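Local coordinates for cell surface protein (Faecalibacterium prausnitzii A2-165, PDB 4GT6) that is of unknown function but, as an extracellular leucine-rich repeat protein, probably binds other proteins through the curved solenoid that this N-terminal part of the longer protein forms, at residues Thr23-Lys28 with Val51-Asp56; Gly12-Ile17 with Thr37-Val42; Gly55-Cys60 with Gly79-Tyr84; Asp73-Ile78 with Ser100-Ile105. All coordinates share one frame; numbering follows the deposited sequence.

Overall arrangement
The four contacts lie together at the N-terminal end of the leucine-rich repeat solenoid. Contact 1 is the hub: it pairs 23-28 with 51-56, and its centre is about 8 Å from that of contact 2, which packs the strands flanking that pair. Contact 3 starts on Gly55 and Asp56, where contact 1 ends, and stacks successive turns; its centre is about 10 Å from that of contact 1. Contact 4, centred about 11 Å from contact 1, is the next pair but one in the parallel series; strand 47-54 beside 77-78 joins the two, with Ser52 O bonded to Thr76 N. Ile38 against Phe59 joins contacts 2 and 3. The sodium site at Ser297 and Glu320 belongs to a later part of the solenoid.

Contact 1: Thr23-Lys28 with Val51-Asp56; sequences TATITK and VSKIGD
The flat groups that meet here are peptide units: Gly55 N donates to Ile26 O at 2.7 Å within the carbonyl plane. On one face of this parallel pair lie Thr25 and Lys53, on the other Ala24 with Val51 and Ile26 with Ile54. Further bonds run from Ile26 N to Lys53 O at 3.0 Å and from Ser52 N to Ala24 O. Between those two the register slips by one residue, a beta bulge that leaves buried Lys53 N without a partner in the model.

On the buried face the branched chains of Ile26 and Val51 cross at about a right angle, Ile26 CG1 touching Val51 CG1 at 3.6 Å. On the opposite face, Thr25 and Lys53 run side by side. Lys53 CG stands anti to the backbone N (chi1 175°), which lays the aliphatic chain along Thr25, with Lys53 CB 3.5 Å from Thr25 OG1, while that hydroxyl is bonded to Asn19. Gly55 suits its place because a beta carbon would run into Ile26 O; Thr25 CG2 packs on its CA instead, at 3.7 Å. At the other end Thr23 OG1 and Ser52 OG lie 2.9 Å apart, and Thr23 OG1 is held by Asp21 and Asn19. Strand 24-29, paired on its other side with strand 14-18, thus adds an N-terminal hairpin to the start of a leucine-rich repeat solenoid.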
loop_
_atom_site.group_PDB
_atom_site.type_symbol
_atom_site.label_atom_id
_atom_site.label_comp_id
_atom_site.label_asym_id
_atom_site.label_seq_id
_atom_site.Cartn_x
_atom_site.Cartn_y
_atom_site.Cartn_z
ATOM N N THR A 23 -16.359 3.026 -32.989
ATOM C CA THR A 23 -15.208 2.190 -32.660
ATOM C C THR A 23 -15.790 0.899 -32.092
ATOM O O THR A 23 -17.009 0.818 -31.881
ATOM C CB THR A 23 -14.244 2.868 -31.682
ATOM O OG1 THR A 23 -14.928 3.120 -30.443
ATOM C CG2 THR A 23 -13.590 4.135 -32.260
ATOM N N ALA A 24 -14.926 -0.081 -31.793
ATOM C CA ALA A 24 -15.341 -1.329 -31.176
ATOM C C ALA A 24 -14.605 -1.548 -29.873
ATOM O O ALA A 24 -13.474 -1.082 -29.692
ATOM C CB ALA A 24 -15.065 -2.500 -32.113
ATOM N N THR A 25 -15.243 -2.293 -28.972
ATOM C CA THR A 25 -14.642 -2.742 -27.719
ATOM C C THR A 25 -14.545 -4.242 -27.779
ATOM O O THR A 25 -15.578 -4.883 -27.998
ATOM C CB THR A 25 -15.472 -2.282 -26.512
ATOM O OG1 THR A 25 -15.447 -0.852 -26.453
ATOM C CG2 THR A 25 -14.970 -2.912 -25.156
ATOM N N ILE A 26 -13.341 -4.808 -27.567
ATOM C CA ILE A 26 -13.161 -6.281 -27.477
ATOM C C ILE A 26 -13.823 -6.746 -26.187
ATOM O O ILE A 26 -13.509 -6.210 -25.130
ATOM C CB ILE A 26 -11.656 -6.681 -27.496
ATOM C CG1 ILE A 26 -10.932 -6.249 -28.798
ATOM C CG2 ILE A 26 -11.473 -8.198 -27.193
ATOM C CD1 ILE A 26 -11.537 -6.690 -30.085
ATOM N N THR A 27 -14.711 -7.748 -26.251
ATOM C CA THR A 27 -15.397 -8.203 -25.035
ATOM C C THR A 27 -15.074 -9.647 -24.642
ATOM O O THR A 27 -15.350 -10.029 -23.508
ATOM C CB THR A 27 -16.919 -8.041 -25.191
ATOM O OG1 THR A 27 -17.334 -8.729 -26.376
ATOM C CG2 THR A 27 -17.353 -6.566 -25.226
ATOM N N LYS A 28 -14.513 -10.439 -25.562
ATOM C CA LYS A 28 -14.155 -11.839 -25.309
ATOM C C LYS A 28 -13.036 -12.270 -26.243
ATOM O O LYS A 28 -12.950 -11.791 -27.378
ATOM C CB LYS A 28 -15.396 -12.757 -25.514
ATOM C CG LYS A 28 -15.232 -14.207 -25.017
ATOM C CD LYS A 28 -16.514 -15.037 -25.213
ATOM C CE LYS A 28 -16.455 -16.312 -24.403
ATOM N NZ LYS A 28 -17.775 -16.995 -24.338
ATOM N N VAL A 51 -10.457 -0.706 -33.012
ATOM C CA VAL A 51 -10.640 -1.192 -31.636
ATOM C C VAL A 51 -10.103 -0.132 -30.659
ATOM O O VAL A 51 -8.891 0.071 -30.572
ATOM C CB VAL A 51 -9.965 -2.572 -31.460
ATOM C CG1 VAL A 51 -9.957 -3.013 -29.996
ATOM C CG2 VAL A 51 -10.656 -3.620 -32.343
ATOM N N SER A 52 -11.003 0.522 -29.915
ATOM C CA SER A 52 -10.626 1.604 -28.986
ATOM C C SER A 52 -10.497 1.124 -27.545
ATOM O O SER A 52 -9.945 1.849 -26.706
ATOM C CB SER A 52 -11.655 2.739 -29.041
ATOM O OG SER A 52 -12.912 2.242 -28.610
ATOM N N LYS A 53 -10.997 -0.089 -27.243
ATOM C CA LYS A 53 -10.970 -0.542 -25.859
ATOM C C LYS A 53 -10.851 -2.041 -25.726
ATOM O O LYS A 53 -11.448 -2.797 -26.501
ATOM C CB LYS A 53 -12.269 -0.059 -25.136
ATOM C CG LYS A 53 -12.422 -0.566 -23.688
ATOM C CD LYS A 53 -13.662 0.029 -23.004
ATOM C CE LYS A 53 -13.825 -0.473 -21.572
ATOM N NZ LYS A 53 -15.128 0.034 -21.027
ATOM N N ILE A 54 -10.064 -2.464 -24.725
ATOM C CA ILE A 54 -10.014 -3.872 -24.294
ATOM C C ILE A 54 -11.030 -3.943 -23.175
ATOM O O ILE A 54 -10.842 -3.303 -22.140
ATOM C CB ILE A 54 -8.603 -4.295 -23.853
ATOM C CG1 ILE A 54 -7.611 -4.181 -25.052
ATOM C CG2 ILE A 54 -8.660 -5.750 -23.281
ATOM C CD1 ILE A 54 -6.157 -4.188 -24.615
ATOM N N GLY A 55 -12.115 -4.669 -23.397
ATOM C CA GLY A 55 -13.203 -4.718 -22.428
ATOM C C GLY A 55 -12.821 -5.300 -21.083
ATOM O O GLY A 55 -11.783 -5.963 -20.937
ATOM N N ASP A 56 -13.682 -5.060 -20.089
ATOM C CA ASP A 56 -13.479 -5.635 -18.756
ATOM C C ASP A 56 -13.298 -7.157 -18.844
ATOM O O ASP A 56 -14.046 -7.854 -19.543
ATOM C CB ASP A 56 -14.702 -5.319 -17.844
ATOM C CG ASP A 56 -14.905 -3.839 -17.484
ATOM O OD1 ASP A 56 -14.089 -2.990 -17.925
ATOM O OD2 ASP A 56 -15.820 -3.542 -16.683
HETATM O O HOH W 1 -15.625 -7.602 -21.790
#

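Contact 2: Gly12-Ile17 with Thr37-Val42; sequences GSYQFI and TIPAQV
Phe16 on Val42 and Tyr14 on Pro39 together make the tightly packed part of this contact. Phe16 and Val42 come at each other from opposite directions: Val42 CG2 sits over the centre of the Phe16 ring, 3.5 Å from its centroid and only 5° off the normal, a clear CH-pi contact. Phe16 reaches it with its ring tucked between the backbone N and the carbonyl carbon (chi1 62°). A second CH-pi contact places Pro39 CD above the face of Tyr14, 3.6 Å from the centroid; proline suits the place because its CD offers C-H groups to the aromatic face. Both pairs pack between strands of the mixed sheet at the N-terminal end of the leucine-rich repeat solenoid, where strands 14-18 and 41-44 flank the parallel pair 24-29 and 47-54. Ile38 CD1 adds an apolar touch 3.9 Å from Tyr14 CE1. Toward exposed Thr37 the packing gives way to solvent: a water lies in the plane of the Tyr14 ring, 2.8 Å from Tyr14 OH, and accepts a hydrogen bond from Thr37 N. A leucine in place of Tyr14 lacks the ring and hydroxyl, and would probably open a gap over Pro39 CD and leave that water less firmly held.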
loop_
_atom_site.group_PDB
_atom_site.type_symbol
_atom_site.label_atom_id
_atom_site.label_comp_id
_atom_site.label_asym_id
_atom_site.label_seq_id
_atom_site.Cartn_x
_atom_site.Cartn_y
_atom_site.Cartn_z
ATOM N N GLY A 12 -12.862 -13.499 -36.034
ATOM C CA GLY A 12 -11.820 -14.455 -35.690
ATOM C C GLY A 12 -11.979 -14.936 -34.260
ATOM O O GLY A 12 -13.082 -15.286 -33.833
ATOM N N SER A 13 -10.884 -14.852 -33.478
ATOM C CA SER A 13 -10.859 -15.276 -32.075
ATOM C C SER A 13 -11.374 -14.212 -31.092
ATOM O O SER A 13 -11.338 -14.446 -29.894
ATOM C CB SER A 13 -9.434 -15.655 -31.686
ATOM O OG SER A 13 -9.015 -16.738 -32.492
ATOM N N TYR A 14 -11.876 -13.070 -31.591
ATOM C CA TYR A 14 -12.343 -11.991 -30.744
ATOM C C TYR A 14 -13.815 -11.682 -30.944
ATOM O O TYR A 14 -14.320 -11.684 -32.066
ATOM C CB TYR A 14 -11.516 -10.716 -31.038
ATOM C CG TYR A 14 -10.089 -10.826 -30.549
ATOM C CD1 TYR A 14 -9.748 -10.468 -29.249
ATOM C CD2 TYR A 14 -9.081 -11.312 -31.380
ATOM C CE1 TYR A 14 -8.441 -10.594 -28.785
ATOM C CE2 TYR A 14 -7.771 -11.452 -30.924
ATOM C CZ TYR A 14 -7.454 -11.072 -29.627
ATOM O OH TYR A 14 -6.177 -11.210 -29.152
ATOM N N GLN A 15 -14.491 -11.414 -29.849
ATOM C CA GLN A 15 -15.852 -10.908 -29.859
ATOM C C GLN A 15 -15.781 -9.449 -29.453
ATOM O O GLN A 15 -14.869 -9.049 -28.709
ATOM C CB GLN A 15 -16.776 -11.681 -28.929
ATOM C CG GLN A 15 -16.916 -13.151 -29.329
ATOM C CD GLN A 15 -17.856 -13.896 -28.431
ATOM O OE1 GLN A 15 -18.455 -13.343 -27.494
ATOM N NE2 GLN A 15 -17.998 -15.193 -28.698
ATOM N N PHE A 16 -16.750 -8.667 -29.898
ATOM C CA PHE A 16 -16.739 -7.236 -29.647
ATOM C C PHE A 16 -18.130 -6.654 -29.702
ATOM O O PHE A 16 -19.056 -7.243 -30.281
ATOM C CB PHE A 16 -15.825 -6.518 -30.681
ATOM C CG PHE A 16 -16.276 -6.672 -32.122
ATOM C CD1 PHE A 16 -15.894 -7.784 -32.874
ATOM C CD2 PHE A 16 -17.119 -5.726 -32.713
ATOM C CE1 PHE A 16 -16.348 -7.949 -34.193
ATOM C CE2 PHE A 16 -17.566 -5.892 -34.036
ATOM C CZ PHE A 16 -17.148 -6.982 -34.777
ATOM N N ILE A 17 -18.258 -5.478 -29.118
ATOM C CA ILE A 17 -19.484 -4.674 -29.155
ATOM C C ILE A 17 -19.141 -3.361 -29.890
ATOM O O ILE A 17 -17.959 -3.001 -30.002
ATOM C CB ILE A 17 -20.107 -4.439 -27.758
ATOM C CG1 ILE A 17 -19.156 -3.638 -26.826
ATOM C CG2 ILE A 17 -20.573 -5.776 -27.137
ATOM C CD1 ILE A 17 -19.783 -3.060 -25.541
ATOM N N THR A 37 -2.004 -10.698 -29.843
ATOM C CA THR A 37 -2.014 -9.503 -30.668
ATOM C C THR A 37 -3.459 -9.021 -30.731
ATOM O O THR A 37 -4.288 -9.636 -31.413
ATOM C CB THR A 37 -1.436 -9.766 -32.071
ATOM O OG1 THR A 37 -0.112 -10.244 -31.922
ATOM C CG2 THR A 37 -1.444 -8.502 -32.941
ATOM N N ILE A 38 -3.756 -7.924 -30.024
ATOM C CA ILE A 38 -5.106 -7.363 -30.029
ATOM C C ILE A 38 -5.334 -6.740 -31.406
ATOM O O ILE A 38 -4.461 -6.020 -31.871
ATOM C CB ILE A 38 -5.292 -6.327 -28.874
ATOM C CG1 ILE A 38 -5.040 -6.949 -27.448
ATOM C CG2 ILE A 38 -6.653 -5.603 -28.990
ATOM C CD1 ILE A 38 -6.030 -8.028 -27.010
ATOM N N PRO A 39 -6.455 -7.040 -32.089
ATOM C CA PRO A 39 -6.660 -6.476 -33.436
ATOM C C PRO A 39 -6.848 -4.952 -33.401
ATOM O O PRO A 39 -7.401 -4.433 -32.438
ATOM C CB PRO A 39 -7.933 -7.185 -33.925
ATOM C CG PRO A 39 -8.675 -7.535 -32.675
ATOM C CD PRO A 39 -7.590 -7.902 -31.682
ATOM N N ALA A 40 -6.305 -4.252 -34.401
ATOM C CA ALA A 40 -6.442 -2.794 -34.546
ATOM C C ALA A 40 -7.823 -2.449 -35.108
ATOM O O ALA A 40 -8.328 -1.331 -34.920
ATOM C CB ALA A 40 -5.356 -2.254 -35.460
ATOM N N GLN A 41 -8.396 -3.387 -35.854
ATOM C CA GLN A 41 -9.704 -3.207 -36.481
ATOM C C GLN A 41 -10.479 -4.527 -36.526
ATOM O O GLN A 41 -9.877 -5.606 -36.589
ATOM C CB GLN A 41 -9.577 -2.602 -37.906
ATOM C CG GLN A 41 -8.836 -3.456 -38.934
ATOM C CD GLN A 41 -8.886 -2.891 -40.345
ATOM O OE1 GLN A 41 -8.723 -1.682 -40.585
ATOM N NE2 GLN A 41 -9.112 -3.768 -41.316
ATOM N N VAL A 42 -11.813 -4.421 -36.455
ATOM C CA VAL A 42 -12.746 -5.546 -36.572
ATOM C C VAL A 42 -13.789 -5.166 -37.623
ATOM O O VAL A 42 -14.066 -3.976 -37.832
ATOM C CB VAL A 42 -13.397 -5.991 -35.232
ATOM C CG1 VAL A 42 -12.363 -6.621 -34.288
ATOM C CG2 VAL A 42 -14.136 -4.837 -34.550
HETATM O O HOH W 2 -4.300 -12.566 -30.648
#

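Contact 3: Gly55-Cys60 with Gly79-Tyr84; sequences GDRVFC and GSNAFY. With EDO (1,2-ethanediol), chain N.
Each segment is a type II turn running into a type I turn, and the two copies stack in register, Arg57 N donating to Ser80 O at 2.9 Å and Phe59 N to Ala82 O at 2.8 Å. Gly79 fits close under the chain, for a beta carbon there would strike Asp56 N. Asp56 OD1 takes Ser80 N at 2.9 Å from above the carboxylate plane. The Arg57 guanidinium stacks on the Asn81 amide, planes 27° apart, with Asn81 CB over one face of the guanidinium and Asn81 ND2 bonded onward to Gln108; a water links Arg57 NH1 to Ser80 OG.

Phe59 and Phe83 lie side by side with planes near parallel but slid apart, Phe59 CD2 meeting Phe83 CE1 at 3.4 Å. Phe110 continues the row beyond Phe83, recalling the phenylalanine spine of other leucine-rich repeats. An alanine in place of Phe59 would probably open a gap beside Phe83 and strip Ile38 and Tyr29 of their neighbour. Cys60 SG, anti to the backbone N (chi1 -178°), rests obliquely by the Tyr84 ring, 3.6 Å from Tyr84 CD2. The chemistry thus divides the contact: the phenylalanines are buried, backbone bonds link one turn to the next, and Asp56 and Arg57 face solvent.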
loop_
_atom_site.group_PDB
_atom_site.type_symbol
_atom_site.label_atom_id
_atom_site.label_comp_id
_atom_site.label_asym_id
_atom_site.label_seq_id
_atom_site.Cartn_x
_atom_site.Cartn_y
_atom_site.Cartn_z
ATOM N N GLY A 55 -12.115 -4.669 -23.397
ATOM C CA GLY A 55 -13.203 -4.718 -22.428
ATOM C C GLY A 55 -12.821 -5.300 -21.083
ATOM O O GLY A 55 -11.783 -5.963 -20.937
ATOM N N ASP A 56 -13.682 -5.060 -20.089
ATOM C CA ASP A 56 -13.479 -5.635 -18.756
ATOM C C ASP A 56 -13.298 -7.157 -18.844
ATOM O O ASP A 56 -14.046 -7.854 -19.543
ATOM C CB ASP A 56 -14.702 -5.319 -17.844
ATOM C CG ASP A 56 -14.905 -3.839 -17.484
ATOM O OD1 ASP A 56 -14.089 -2.990 -17.925
ATOM O OD2 ASP A 56 -15.820 -3.542 -16.683
ATOM N N ARG A 57 -12.290 -7.669 -18.131
ATOM C CA ARG A 57 -12.045 -9.077 -17.868
ATOM C C ARG A 57 -11.741 -9.950 -19.088
ATOM O O ARG A 57 -11.814 -11.177 -18.958
ATOM C CB ARG A 57 -13.279 -9.683 -17.114
ATOM C CG ARG A 57 -13.773 -8.788 -15.951
ATOM C CD ARG A 57 -14.738 -9.522 -15.030
ATOM N NE ARG A 57 -14.051 -10.317 -14.003
ATOM C CZ ARG A 57 -13.641 -9.862 -12.817
ATOM N NH1 ARG A 57 -13.864 -8.601 -12.466
ATOM N NH2 ARG A 57 -13.018 -10.666 -11.971
ATOM N N VAL A 58 -11.358 -9.378 -20.237
ATOM C CA VAL A 58 -11.119 -10.229 -21.445
ATOM C C VAL A 58 -10.098 -11.347 -21.167
ATOM O O VAL A 58 -10.330 -12.502 -21.553
ATOM C CB VAL A 58 -10.731 -9.393 -22.710
ATOM C CG1 VAL A 58 -10.427 -10.317 -23.902
ATOM C CG2 VAL A 58 -11.875 -8.442 -23.092
ATOM N N PHE A 59 -8.987 -11.030 -20.472
ATOM C CA PHE A 59 -7.981 -12.067 -20.149
ATOM C C PHE A 59 -7.911 -12.338 -18.639
ATOM O O PHE A 59 -6.903 -12.859 -18.133
ATOM C CB PHE A 59 -6.598 -11.661 -20.679
ATOM C CG PHE A 59 -6.611 -11.563 -22.177
ATOM C CD1 PHE A 59 -6.383 -12.687 -22.965
ATOM C CD2 PHE A 59 -6.838 -10.346 -22.807
ATOM C CE1 PHE A 59 -6.428 -12.597 -24.360
ATOM C CE2 PHE A 59 -6.876 -10.265 -24.204
ATOM C CZ PHE A 59 -6.690 -11.394 -24.960
ATOM N N CYS A 60 -9.000 -12.032 -17.933
ATOM C CA CYS A 60 -9.100 -12.251 -16.494
ATOM C C CYS A 60 -9.015 -13.754 -16.194
ATOM O O CYS A 60 -9.787 -14.541 -16.766
ATOM C CB CYS A 60 -10.398 -11.662 -15.954
ATOM S SG CYS A 60 -10.585 -11.850 -14.161
ATOM N N GLY A 79 -9.936 -2.069 -19.889
ATOM C CA GLY A 79 -11.009 -2.328 -18.936
ATOM C C GLY A 79 -10.553 -2.886 -17.606
ATOM O O GLY A 79 -9.395 -3.299 -17.450
ATOM N N SER A 80 -11.482 -2.910 -16.635
ATOM C CA SER A 80 -11.161 -3.444 -15.317
ATOM C C SER A 80 -10.849 -4.937 -15.410
ATOM O O SER A 80 -11.452 -5.661 -16.227
ATOM C CB SER A 80 -12.304 -3.194 -14.338
ATOM O OG SER A 80 -13.485 -3.865 -14.743
ATOM N N ASN A 81 -9.871 -5.392 -14.601
ATOM C CA ASN A 81 -9.457 -6.801 -14.524
ATOM C C ASN A 81 -9.140 -7.398 -15.906
ATOM O O ASN A 81 -9.225 -8.619 -16.060
ATOM C CB ASN A 81 -10.592 -7.632 -13.837
ATOM C CG ASN A 81 -10.839 -7.220 -12.393
ATOM O OD1 ASN A 81 -11.449 -6.183 -12.114
ATOM N ND2 ASN A 81 -10.295 -7.988 -11.452
ATOM N N ALA A 82 -8.742 -6.554 -16.891
ATOM C CA ALA A 82 -8.503 -7.056 -18.272
ATOM C C ALA A 82 -7.420 -8.137 -18.327
ATOM O O ALA A 82 -7.521 -9.035 -19.154
ATOM C CB ALA A 82 -8.119 -5.910 -19.198
ATOM N N PHE A 83 -6.383 -8.047 -17.479
ATOM C CA PHE A 83 -5.291 -9.033 -17.488
ATOM C C PHE A 83 -5.077 -9.545 -16.068
ATOM O O PHE A 83 -3.977 -9.940 -15.695
ATOM C CB PHE A 83 -3.989 -8.405 -18.072
ATOM C CG PHE A 83 -4.162 -7.975 -19.507
ATOM C CD1 PHE A 83 -3.981 -8.884 -20.551
ATOM C CD2 PHE A 83 -4.540 -6.664 -19.818
ATOM C CE1 PHE A 83 -4.194 -8.493 -21.876
ATOM C CE2 PHE A 83 -4.739 -6.275 -21.149
ATOM C CZ PHE A 83 -4.585 -7.194 -22.163
ATOM N N TYR A 84 -6.143 -9.559 -15.282
ATOM C CA TYR A 84 -6.090 -10.022 -13.905
ATOM C C TYR A 84 -5.576 -11.468 -13.844
ATOM O O TYR A 84 -6.061 -12.346 -14.579
ATOM C CB TYR A 84 -7.508 -9.946 -13.319
ATOM C CG TYR A 84 -7.641 -10.420 -11.886
ATOM C CD1 TYR A 84 -7.475 -9.535 -10.825
ATOM C CD2 TYR A 84 -8.013 -11.735 -11.594
ATOM C CE1 TYR A 84 -7.675 -9.939 -9.506
ATOM C CE2 TYR A 84 -8.195 -12.157 -10.279
ATOM C CZ TYR A 84 -8.049 -11.247 -9.241
ATOM O OH TYR A 84 -8.272 -11.628 -7.948
HETATM C C1 EDO N . -10.199 -15.925 -21.644
HETATM O O1 EDO N . -9.564 -15.009 -22.523
HETATM C C2 EDO N . -9.811 -15.612 -20.178
HETATM O O2 EDO N . -10.556 -14.532 -19.670
HETATM O O HOH W 3 -14.790 -6.261 -13.851
#

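Contact 4: Asp73-Ile78 with Ser100-Ile105; sequences DTVTEI and SCVKKI. With EDO (1,2-ethanediol), chain M.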
loop_
_atom_site.group_PDB
_atom_site.type_symbol
_atom_site.label_atom_id
_atom_site.label_comp_id
_atom_site.label_asym_id
_atom_site.label_seq_id
_atom_site.Cartn_x
_atom_site.Cartn_y
_atom_site.Cartn_z
ATOM N N ASP A 73 -2.201 1.045 -31.385
ATOM C CA ASP A 73 -2.301 2.436 -30.901
ATOM C C ASP A 73 -3.750 2.995 -31.052
ATOM O O ASP A 73 -4.008 4.128 -30.651
ATOM C CB ASP A 73 -1.262 3.352 -31.558
ATOM C CG ASP A 73 -1.500 3.741 -32.996
ATOM O OD1 ASP A 73 -2.288 3.048 -33.683
ATOM O OD2 ASP A 73 -0.893 4.737 -33.442
ATOM N N THR A 74 -4.701 2.171 -31.550
ATOM C CA THR A 74 -6.121 2.572 -31.596
ATOM C C THR A 74 -6.739 2.477 -30.161
ATOM O O THR A 74 -7.734 3.125 -29.872
ATOM C CB THR A 74 -6.900 1.665 -32.576
ATOM O OG1 THR A 74 -6.756 0.289 -32.165
ATOM C CG2 THR A 74 -6.461 1.854 -34.041
ATOM N N VAL A 75 -6.143 1.662 -29.272
ATOM C CA VAL A 75 -6.695 1.424 -27.932
ATOM C C VAL A 75 -6.457 2.630 -27.017
ATOM O O VAL A 75 -5.304 2.990 -26.723
ATOM C CB VAL A 75 -6.145 0.099 -27.314
ATOM C CG1 VAL A 75 -6.549 -0.027 -25.841
ATOM C CG2 VAL A 75 -6.666 -1.116 -28.105
ATOM N N THR A 76 -7.555 3.191 -26.492
ATOM C CA THR A 76 -7.456 4.335 -25.576
ATOM C C THR A 76 -7.862 3.931 -24.142
ATOM O O THR A 76 -7.727 4.727 -23.216
ATOM C CB THR A 76 -8.326 5.505 -26.089
ATOM O OG1 THR A 76 -9.702 5.099 -26.080
ATOM C CG2 THR A 76 -7.900 5.991 -27.492
ATOM N N GLU A 77 -8.414 2.721 -23.978
ATOM C CA GLU A 77 -8.877 2.275 -22.666
ATOM C C GLU A 77 -8.639 0.799 -22.466
ATOM O O GLU A 77 -8.912 0.003 -23.362
ATOM C CB GLU A 77 -10.391 2.556 -22.506
ATOM C CG GLU A 77 -10.917 2.234 -21.115
ATOM C CD GLU A 77 -12.311 2.729 -20.772
ATOM O OE1 GLU A 77 -12.891 3.537 -21.534
ATOM O OE2 GLU A 77 -12.819 2.304 -19.712
ATOM N N ILE A 78 -8.196 0.442 -21.258
ATOM C CA ILE A 78 -8.015 -0.940 -20.822
ATOM C C ILE A 78 -9.035 -1.119 -19.700
ATOM O O ILE A 78 -9.011 -0.375 -18.705
ATOM C CB ILE A 78 -6.563 -1.298 -20.412
ATOM C CG1 ILE A 78 -5.622 -1.183 -21.633
ATOM C CG2 ILE A 78 -6.534 -2.768 -19.863
ATOM C CD1 ILE A 78 -4.147 -1.211 -21.291
ATOM N N SER A 100 2.054 4.808 -27.164
ATOM C CA SER A 100 0.787 4.361 -26.562
ATOM C C SER A 100 -0.275 5.472 -26.651
ATOM O O SER A 100 0.060 6.645 -26.467
ATOM C CB SER A 100 1.006 3.992 -25.096
ATOM O OG SER A 100 -0.233 3.620 -24.516
ATOM N N CYS A 101 -1.545 5.105 -26.923
ATOM C CA CYS A 101 -2.670 6.050 -26.911
ATOM C C CYS A 101 -3.630 5.707 -25.766
ATOM O O CYS A 101 -4.723 6.275 -25.669
ATOM C CB CYS A 101 -3.376 6.085 -28.262
ATOM S SG CYS A 101 -2.386 6.874 -29.562
ATOM N N VAL A 102 -3.189 4.807 -24.862
ATOM C CA VAL A 102 -3.987 4.417 -23.692
ATOM C C VAL A 102 -4.149 5.620 -22.752
ATOM O O VAL A 102 -3.152 6.194 -22.307
ATOM C CB VAL A 102 -3.371 3.214 -22.927
ATOM C CG1 VAL A 102 -4.185 2.919 -21.665
ATOM C CG2 VAL A 102 -3.283 1.973 -23.830
ATOM N N LYS A 103 -5.402 6.008 -22.488
ATOM C CA LYS A 103 -5.706 7.131 -21.600
ATOM C C LYS A 103 -6.232 6.667 -20.264
ATOM O O LYS A 103 -6.087 7.378 -19.277
ATOM C CB LYS A 103 -6.757 8.047 -22.246
ATOM C CG LYS A 103 -6.300 8.725 -23.549
ATOM C CD LYS A 103 -4.926 9.384 -23.459
ATOM C CE LYS A 103 -4.948 10.759 -22.853
ATOM N NZ LYS A 103 -3.601 11.412 -22.920
ATOM N N LYS A 104 -6.917 5.514 -20.240
ATOM C CA LYS A 104 -7.577 5.044 -19.020
ATOM C C LYS A 104 -7.272 3.578 -18.775
ATOM O O LYS A 104 -7.349 2.791 -19.714
ATOM C CB LYS A 104 -9.091 5.251 -19.164
ATOM C CG LYS A 104 -9.912 4.791 -17.952
ATOM C CD LYS A 104 -11.372 5.246 -18.063
ATOM C CE LYS A 104 -12.154 4.818 -16.843
ATOM N NZ LYS A 104 -13.566 5.294 -16.878
ATOM N N ILE A 105 -6.913 3.225 -17.529
ATOM C CA ILE A 105 -6.651 1.835 -17.133
ATOM C C ILE A 105 -7.599 1.535 -15.966
ATOM O O ILE A 105 -7.609 2.281 -14.975
ATOM C CB ILE A 105 -5.144 1.577 -16.798
ATOM C CG1 ILE A 105 -4.247 1.788 -18.053
ATOM C CG2 ILE A 105 -4.935 0.134 -16.227
ATOM C CD1 ILE A 105 -2.749 1.780 -17.754
HETATM C C1 EDO M . 5.225 2.359 -26.754
HETATM O O1 EDO M . 5.985 1.950 -27.885
HETATM C C2 EDO M . 5.511 3.819 -26.328
HETATM O O2 EDO M . 4.486 4.316 -25.455
HETATM O O HOH W 4 -2.667 2.395 -27.485
HETATM O O HOH W 5 -14.768 3.671 -18.691
#
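Glu77 lies along Lys104, the two extended chains pointing the same way, with Glu77 OE2 3.7 Å from Lys104 CD. They belong to the parallel ladder of short strands that runs from turn to turn of the leucine-rich repeat solenoid, here 77-78 beside 104-105. Strand pairing puts both on one face; with CG anti to the backbone N in each (chi1 -175° in Glu77, 180° in Lys104), the chains extend alongside one another. Their charged ends, Glu77 OE2 and Lys104 NZ, stay 4.2 Å apart, too far for a salt bridge, and a water joins them, donating to the acid and accepting from the amine. Long chains suit the place because their methylenes can lie together while the charged ends reach this water. Lys53 makes a long, weak ion pair with the same carboxylate from the preceding strand.

Ile78 N donates to Lys104 O at 2.9 Å. Thr76 O is gripped twice: Lys103 N approaches at 2.8 Å, well above the carbonyl plane, and Lys104 N at 3.2 Å, closer to it. On the buried face, where branched apolar residues fit, the Ile78 side chain crosses that of Val102 at a slant, its CD1 4.1 Å from Val102 CG1; Ile105 CG1 also touches Ile78 CD1. Toward the loop, Cys101 CB packs 3.2 Å from Asp73 O. Ser100 opens the segment 100-105 with an ST turn, its OG accepting from Val102 N at 3.2 Å.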